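Local structure of putative acetamidase/formamidase (Yersinia enterocolitica subsp. palearctica serotype O:3, 5UBU) at residues A67-S70 and E71-P75; Y157-E160 and R161-L164; K5-E8 and E9-M12; G95-K98 and G99-I102. The protein probably hydrolyses the non-peptide carbon-nitrogen bonds of linear amides and binds sodium ions in the crystal. One frame throughout, in Å; residues are numbered along the deposited sequence.

Contact 1 of 4, residues A67-S70 and E71-P75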
# COMPACT_ATOMS: atom_id res chain seq x y z
N ALA B 67 7.09 -27.68 -18.46
CA ALA B 67 8.53 -27.40 -18.54
C ALA B 67 9.33 -27.96 -17.37
O ALA B 67 10.54 -28.18 -17.50
CB ALA B 67 8.77 -25.91 -18.65
N ILE B 68 8.66 -28.20 -16.24
CA ILE B 68 9.31 -28.73 -15.04
C ILE B 68 8.84 -30.16 -14.78
O ILE B 68 7.65 -30.42 -14.69
CB ILE B 68 9.05 -27.82 -13.82
CG1 ILE B 68 9.65 -26.43 -14.09
CG2 ILE B 68 9.68 -28.40 -12.56
CD1 ILE B 68 9.46 -25.45 -12.96
N SER B 69 9.80 -31.07 -14.66
CA SER B 69 9.50 -32.50 -14.44
C SER B 69 10.48 -33.20 -13.48
O SER B 69 10.47 -34.42 -13.37
CB SER B 69 9.47 -33.20 -15.80
OG SER B 69 10.68 -33.00 -16.51
N SER B 70 11.31 -32.42 -12.80
CA SER B 70 12.29 -32.95 -11.86
C SER B 70 12.59 -31.97 -10.75
O SER B 70 12.65 -30.76 -10.98
CB SER B 70 13.60 -33.26 -12.59
OG SER B 70 14.61 -33.63 -11.68
N GLU B 71 12.81 -32.48 -9.54
CA GLU B 71 13.16 -31.61 -8.42
C GLU B 71 14.55 -30.97 -8.61
O GLU B 71 14.88 -30.00 -7.94
CB GLU B 71 13.05 -32.33 -7.07
CG GLU B 71 11.62 -32.67 -6.69
CD GLU B 71 11.45 -33.17 -5.26
OE1 GLU B 71 12.46 -33.38 -4.56
OE2 GLU B 71 10.29 -33.34 -4.83
N GLN B 72 15.35 -31.50 -9.54
CA GLN B 72 16.67 -30.94 -9.86
C GLN B 72 16.60 -29.86 -10.95
O GLN B 72 17.63 -29.32 -11.35
CB GLN B 72 17.73 -32.02 -10.18
CG GLN B 72 18.21 -32.80 -8.96
CD GLN B 72 17.15 -33.75 -8.42
OE1 GLN B 72 16.65 -33.60 -7.30
NE2 GLN B 72 16.79 -34.74 -9.24
N ASP B 73 15.39 -29.54 -11.43
CA ASP B 73 15.20 -28.48 -12.42
C ASP B 73 15.43 -27.13 -11.76
O ASP B 73 15.21 -26.97 -10.56
CB ASP B 73 13.80 -28.51 -13.05
CG ASP B 73 13.58 -29.69 -13.99
OD1 ASP B 73 14.56 -30.35 -14.39
OD2 ASP B 73 12.42 -29.94 -14.37
N ILE B 74 15.86 -26.18 -12.56
CA ILE B 74 16.16 -24.83 -12.12
C ILE B 74 15.19 -23.87 -12.81
O ILE B 74 15.36 -23.56 -13.99
CB ILE B 74 17.63 -24.49 -12.45
CG1 ILE B 74 18.57 -25.50 -11.78
CG2 ILE B 74 17.98 -23.07 -12.00
CD1 ILE B 74 20.02 -25.38 -12.18
N PRO B 75 14.14 -23.43 -12.08
CA PRO B 75 13.13 -22.52 -12.61
C PRO B 75 13.63 -21.28 -13.38
O PRO B 75 13.08 -20.97 -14.43
CB PRO B 75 12.38 -22.08 -11.35
CG PRO B 75 12.45 -23.27 -10.46
CD PRO B 75 13.70 -24.01 -10.80
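The carboxylate of D73 is the flat group that S69 and S70 gather around. At its OD2 end, S69 N donates a straight bond of 2.9 Å that arrives nearly along the C-O axis, and S70 N adds a weak one to D73 OD2 at 3.1 Å. The other oxygen lies beside a carbon: D73 OD1 is 3.6 Å from S70 CB. The methyl I68 CG2, which is 3.6 Å from D73 OD2, belongs to a side chain that slides past the aspartate in the opposite direction.

The backbone answers in kind, D73 N donating to S70 O at 3.0 Å, the bond that closes the turn. S70 also contributes its hydroxyl. With OG opposite its own backbone N (chi1 173°), it reaches forward to accept a bond from Q72 N, the distance from S70 OG to Q72 N being 3.1 Å. Further out, E71 leaves the turn and uses OE2 to meet R147 and M148 N, while I68 and P75 both pack on V146 of strand 145-151. The arrangement is a type I beta turn from S70 to D73, nested with an ST turn at S70, leading directly into helix 75-78 with I74 at its N-cap position.

Contact 2 of 4, residues Y157-E160 and R161-L164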
# COMPACT_ATOMS: atom_id res chain seq x y z
N TYR B 157 0.27 -36.06 -1.76
CA TYR B 157 1.36 -36.63 -0.96
C TYR B 157 2.57 -35.72 -0.83
O TYR B 157 3.64 -36.01 -1.36
CB TYR B 157 1.74 -38.00 -1.54
CG TYR B 157 0.55 -38.93 -1.60
CD1 TYR B 157 0.13 -39.64 -0.48
CD2 TYR B 157 -0.19 -39.07 -2.78
CE1 TYR B 157 -0.98 -40.47 -0.52
CE2 TYR B 157 -1.29 -39.91 -2.83
CZ TYR B 157 -1.68 -40.60 -1.70
OH TYR B 157 -2.77 -41.43 -1.75
N TRP B 158 2.38 -34.63 -0.08
CA TRP B 158 3.41 -33.62 0.13
C TRP B 158 4.72 -34.19 0.68
O TRP B 158 5.80 -33.84 0.19
CB TRP B 158 2.91 -32.51 1.06
CG TRP B 158 3.87 -31.40 1.21
CD1 TRP B 158 4.80 -31.23 2.19
CD2 TRP B 158 4.04 -30.30 0.31
NE1 TRP B 158 5.53 -30.09 1.97
CE2 TRP B 158 5.08 -29.50 0.82
CE3 TRP B 158 3.40 -29.92 -0.88
CZ2 TRP B 158 5.50 -28.33 0.18
CZ3 TRP B 158 3.81 -28.76 -1.51
CH2 TRP B 158 4.85 -27.98 -0.98
N SER B 159 4.62 -35.02 1.71
CA SER B 159 5.79 -35.64 2.33
C SER B 159 5.38 -36.75 3.30
O SER B 159 4.19 -36.99 3.51
CB SER B 159 6.59 -34.58 3.11
OG SER B 159 5.81 -34.01 4.16
N GLU B 160 6.36 -37.44 3.87
CA GLU B 160 6.10 -38.48 4.86
C GLU B 160 5.25 -37.93 5.99
O GLU B 160 4.28 -38.54 6.43
CB GLU B 160 7.43 -38.98 5.45
CG GLU B 160 8.19 -39.94 4.53
CD GLU B 160 7.66 -41.37 4.63
OE1 GLU B 160 7.58 -41.87 5.79
OE2 GLU B 160 7.38 -42.00 3.58
N ARG B 161 5.63 -36.73 6.43
CA ARG B 161 4.96 -36.06 7.53
C ARG B 161 3.58 -35.48 7.19
O ARG B 161 2.66 -35.57 8.00
CB ARG B 161 5.86 -34.94 8.06
CG ARG B 161 5.31 -34.22 9.27
CD ARG B 161 6.27 -33.17 9.78
NE ARG B 161 5.75 -32.51 10.97
CZ ARG B 161 6.38 -31.55 11.64
NH1 ARG B 161 5.80 -31.00 12.72
NH2 ARG B 161 7.57 -31.12 11.24
N HIS B 162 3.44 -34.89 6.00
CA HIS B 162 2.16 -34.27 5.60
C HIS B 162 1.51 -34.82 4.34
O HIS B 162 2.13 -34.85 3.28
CB HIS B 162 2.34 -32.76 5.43
CG HIS B 162 2.84 -32.07 6.65
ND1 HIS B 162 4.15 -31.67 6.80
CD2 HIS B 162 2.21 -31.74 7.81
CE1 HIS B 162 4.30 -31.10 7.98
NE2 HIS B 162 3.14 -31.14 8.61
N THR B 163 0.27 -35.26 4.50
CA THR B 163 -0.55 -35.75 3.40
C THR B 163 -1.73 -34.80 3.43
O THR B 163 -2.48 -34.77 4.40
CB THR B 163 -0.99 -37.21 3.61
OG1 THR B 163 0.16 -38.05 3.65
CG2 THR B 163 -1.88 -37.67 2.45
N LEU B 164 -1.87 -34.00 2.38
CA LEU B 164 -2.93 -33.00 2.32
C LEU B 164 -4.15 -33.50 1.55
O LEU B 164 -4.01 -34.31 0.62
CB LEU B 164 -2.41 -31.74 1.63
CG LEU B 164 -1.10 -31.18 2.16
CD1 LEU B 164 -0.70 -29.97 1.33
CD2 LEU B 164 -1.22 -30.87 3.65
O HOH W 1 6.54 -31.63 5.32
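Y157 runs alongside T163, both side chains pointing the same way, and the methyl T163 CG2 approaches the tyrosine ring obliquely, 4.1 Å from Y157 CD1. With OG1 beside the backbone N (chi1 -63°), T163 CG2 is left anti to that N and near the ring. The phenol oxygen itself is bound to D152. Beyond this pair the chain folds back on itself at S159 and H162. S159 N donates to H162 O at 2.9 Å, and H162 N returns a bond of 3.1 Å to S159 OG. The serine hydroxyl also shares a water with the imidazole: the water oxygen is 2.7 Å from S159 OG and 2.8 Å from H162 ND1, in the imidazole plane at its edge. R161 CG rests over one face of that ring, 3.5 Å above its plane, while W158 CB packs against L164 CG at 4.4 Å. R147 bonds W158 O and makes a cation-pi contact with the indole.

The second subunit, another copy of the protein, accepts hydrogen bonds from W158 NE1 (to D298 OD1), H162 NE2 (to L329 O) and R161 (to F292 O, L330 O and A331 O). With partners at both nitrogens, the imidazole is probably held in its rotation, and the loop presents donors to backbone carbonyls and one carboxylate across the interface.

Contact 3 of 4, residues K5-E8 and E9-M12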
# COMPACT_ATOMS: atom_id res chain seq x y z
N LYS B 5 -28.93 -29.74 -4.31
CA LYS B 5 -30.26 -29.13 -4.25
C LYS B 5 -30.20 -27.59 -4.37
O LYS B 5 -31.09 -26.96 -4.94
CB LYS B 5 -30.88 -29.49 -2.89
CG LYS B 5 -32.30 -29.03 -2.59
CD LYS B 5 -33.36 -29.85 -3.34
CE LYS B 5 -34.77 -29.60 -2.82
NZ LYS B 5 -35.77 -30.38 -3.61
N TRP B 6 -29.14 -27.02 -3.82
CA TRP B 6 -28.98 -25.57 -3.80
C TRP B 6 -28.94 -24.96 -5.21
O TRP B 6 -29.28 -23.79 -5.37
CB TRP B 6 -27.73 -25.16 -3.00
CG TRP B 6 -26.44 -25.53 -3.67
CD1 TRP B 6 -25.77 -26.71 -3.56
CD2 TRP B 6 -25.68 -24.71 -4.56
NE1 TRP B 6 -24.64 -26.68 -4.33
CE2 TRP B 6 -24.56 -25.46 -4.96
CE3 TRP B 6 -25.85 -23.42 -5.07
CZ2 TRP B 6 -23.58 -24.96 -5.82
CZ3 TRP B 6 -24.89 -22.92 -5.93
CH2 TRP B 6 -23.77 -23.69 -6.30
N LEU B 7 -28.53 -25.74 -6.21
CA LEU B 7 -28.48 -25.25 -7.60
C LEU B 7 -29.81 -24.70 -8.09
O LEU B 7 -29.83 -23.73 -8.85
CB LEU B 7 -28.01 -26.34 -8.58
CG LEU B 7 -26.54 -26.73 -8.60
CD1 LEU B 7 -26.32 -27.91 -9.53
CD2 LEU B 7 -25.68 -25.54 -9.04
N GLU B 8 -30.92 -25.30 -7.66
CA GLU B 8 -32.26 -24.85 -8.05
C GLU B 8 -32.49 -23.37 -7.74
O GLU B 8 -33.17 -22.67 -8.49
CB GLU B 8 -33.32 -25.69 -7.36
CG GLU B 8 -33.31 -27.17 -7.71
CD GLU B 8 -34.35 -27.96 -6.92
OE1 GLU B 8 -35.01 -27.39 -6.02
OE2 GLU B 8 -34.49 -29.18 -7.17
N GLU B 9 -31.91 -22.90 -6.62
CA GLU B 9 -32.02 -21.51 -6.20
C GLU B 9 -30.85 -20.64 -6.69
O GLU B 9 -30.84 -19.44 -6.43
CB GLU B 9 -32.13 -21.42 -4.66
CG GLU B 9 -33.42 -22.04 -4.10
CD GLU B 9 -34.70 -21.33 -4.56
OE1 GLU B 9 -35.78 -21.96 -4.55
OE2 GLU B 9 -34.61 -20.13 -4.93
N SER B 10 -29.90 -21.24 -7.40
CA SER B 10 -28.74 -20.47 -7.91
C SER B 10 -29.16 -19.45 -8.97
O SER B 10 -30.19 -19.62 -9.63
CB SER B 10 -27.66 -21.39 -8.51
OG SER B 10 -28.12 -22.04 -9.69
N ILE B 11 -28.36 -18.40 -9.12
CA ILE B 11 -28.64 -17.35 -10.08
C ILE B 11 -28.51 -17.91 -11.50
O ILE B 11 -29.27 -17.53 -12.39
CB ILE B 11 -27.72 -16.12 -9.85
CG1 ILE B 11 -27.97 -15.57 -8.43
CG2 ILE B 11 -27.98 -15.04 -10.89
CD1 ILE B 11 -27.07 -14.42 -8.02
N MSE B 12 -27.57 -18.83 -11.68
CA MSE B 12 -27.37 -19.45 -12.99
C MSE B 12 -28.57 -20.22 -13.47
O MSE B 12 -28.94 -20.13 -14.63
CB MSE B 12 -26.20 -20.43 -12.89
CG MSE B 12 -25.89 -21.12 -14.21
SE MSE B 12 -24.64 -22.58 -13.79
CE MSE B 12 -24.13 -23.15 -15.60
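L7 O is the acceptor on which S10 converges, taking two bonds from that one residue. The hydroxyl S10 OG donates to it at 2.5 Å, in the carbonyl plane and on a lone pair, whereas S10 N comes from above that plane at 2.9 Å to the same L7 O. A third bond runs from E9 N to W6 O at 3.0 Å. Placed between its backbone N and carbonyl carbon (chi1 67°), the serine oxygen can turn back to L7 and also cap V13 N in the helix ahead.

Charged groups lie at the outside of this turn: K5 NZ and E8 OE1 form a long salt bridge of 3.9 Å, and E9 OE2 pairs with K14. On the apolar side, W6 CZ3 lies 4.1 Å from S10 CB, the carbon coming obliquely to the indole. L7 CD2 covers one face of the same indole toward its rim, 3.8 Å above the plane. W6, L7 and S10 all pack on I204 of strand 203-208, with A261 and K327 also touching the tryptophan. A short run with helical backbone angles thus gives way to a serine N-cap, the classical start of an alpha helix, and here helix 11-15 is laid against the large mixed sheet.

Contact 4 of 4, residues G95-K98 and G99-I102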
# COMPACT_ATOMS: atom_id res chain seq x y z
N GLY B 95 -24.67 -15.91 -28.41
CA GLY B 95 -25.56 -14.86 -27.90
C GLY B 95 -24.94 -13.90 -26.90
O GLY B 95 -25.51 -12.84 -26.63
N ALA B 96 -23.77 -14.25 -26.35
CA ALA B 96 -23.10 -13.39 -25.36
C ALA B 96 -22.66 -12.05 -25.96
O ALA B 96 -22.08 -12.00 -27.04
CB ALA B 96 -21.91 -14.11 -24.75
N GLU B 97 -22.97 -10.97 -25.25
CA GLU B 97 -22.61 -9.61 -25.68
C GLU B 97 -22.35 -8.76 -24.44
O GLU B 97 -22.73 -9.13 -23.34
CB GLU B 97 -23.72 -8.97 -26.55
CG GLU B 97 -25.05 -8.78 -25.84
CD GLU B 97 -26.17 -8.25 -26.73
OE1 GLU B 97 -27.32 -8.17 -26.23
OE2 GLU B 97 -25.91 -7.93 -27.92
N LYS B 98 -21.70 -7.62 -24.65
CA LYS B 98 -21.36 -6.72 -23.55
C LYS B 98 -22.59 -6.40 -22.72
O LYS B 98 -23.64 -6.04 -23.26
CB LYS B 98 -20.71 -5.45 -24.09
CG LYS B 98 -20.32 -4.45 -23.03
CD LYS B 98 -19.54 -3.30 -23.70
CE LYS B 98 -19.48 -2.02 -22.88
NZ LYS B 98 -19.07 -2.24 -21.47
N GLY B 99 -22.47 -6.55 -21.41
CA GLY B 99 -23.57 -6.31 -20.48
C GLY B 99 -24.10 -7.62 -19.91
O GLY B 99 -24.84 -7.60 -18.93
N ASP B 100 -23.74 -8.74 -20.56
CA ASP B 100 -24.16 -10.07 -20.11
C ASP B 100 -23.16 -10.62 -19.10
O ASP B 100 -22.18 -9.95 -18.74
CB ASP B 100 -24.29 -11.05 -21.29
CG ASP B 100 -25.43 -10.68 -22.25
OD1 ASP B 100 -26.27 -9.84 -21.87
OD2 ASP B 100 -25.49 -11.26 -23.36
N VAL B 101 -23.43 -11.83 -18.63
CA VAL B 101 -22.58 -12.50 -17.67
C VAL B 101 -22.46 -13.98 -18.02
O VAL B 101 -23.46 -14.62 -18.34
CB VAL B 101 -23.15 -12.39 -16.24
CG1 VAL B 101 -22.38 -13.25 -15.26
CG2 VAL B 101 -23.14 -10.94 -15.79
N ILE B 102 -21.23 -14.50 -17.97
CA ILE B 102 -20.99 -15.90 -18.22
C ILE B 102 -20.98 -16.58 -16.86
O ILE B 102 -20.26 -16.15 -15.97
CB ILE B 102 -19.62 -16.15 -18.88
CG1 ILE B 102 -19.52 -15.43 -20.22
CG2 ILE B 102 -19.37 -17.64 -19.05
CD1 ILE B 102 -20.52 -15.88 -21.27
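D100 reaches back to E97 through both backbone and side chain. D100 N donates to E97 O at 3.0 Å and so closes the four-residue turn. In return, E97 N donates to D100 OD2 at 3.2 Å, arriving 48° out of the carboxylate plane. The aspartate is set for this by a first torsion that puts CG opposite its own carbonyl carbon and beside the backbone N (chi1 -66°), which carries OD2 back to E97 N. The aliphatic part of the glutamate lies against the same oxygen, E97 CG being 3.5 Å from D100 OD2. The two carboxylates then cross at a slant, with their planes 48° apart and E97 OE1 4.6 Å from D100 OD2.

Behind this first shell, G99 takes the third position of a type II beta turn with a positive phi, where a side chain would run into K98 O; the backbone angles there suit a residue without a CB. G99 and D100 are tied by backbone bonds to V209, and G99 also to W251. On the buried flank, A96 CB meets I102 CD1 at 4.1 Å, and both residues pack on L247 of strand 239-248. The K98 side chain touches K80 of the third subunit, another copy of the protein.

The second shell also brings a countercharge. K249 forms a salt bridge with D100 OD2 and only a long, weak ion pair with E97 OE1, while N250 N donates a hydrogen bond to D100 OD1. With a lysine and two backbone amides as partners, D100 is probably ionised, and K249 would be expected to ease the repulsion between the two acids.

How the contacts relate
The four local motifs fall into two pairs in space; contact 1 lies on the opposite side of the chain's centre from contacts 3 and 4. Contacts 1 and 2 have centres about 20 Å apart and nearest atoms about 7 Å apart, and R147 joins them by serving both E71 and W158. Contacts 3 and 4 are spaced alike, centres about 20 Å and nearest atoms about 7 Å; W251 links them, touching I11 of one and V101 of the other. Between the pairs the separation is large, about 41 Å from the centre of contact 1 to that of contact 4. Of the sodium sites, built from N193, D195, D220, H222 and E236, a bound ion lies about 11 Å from the I68 side chain and one about 12 Å from that of W158.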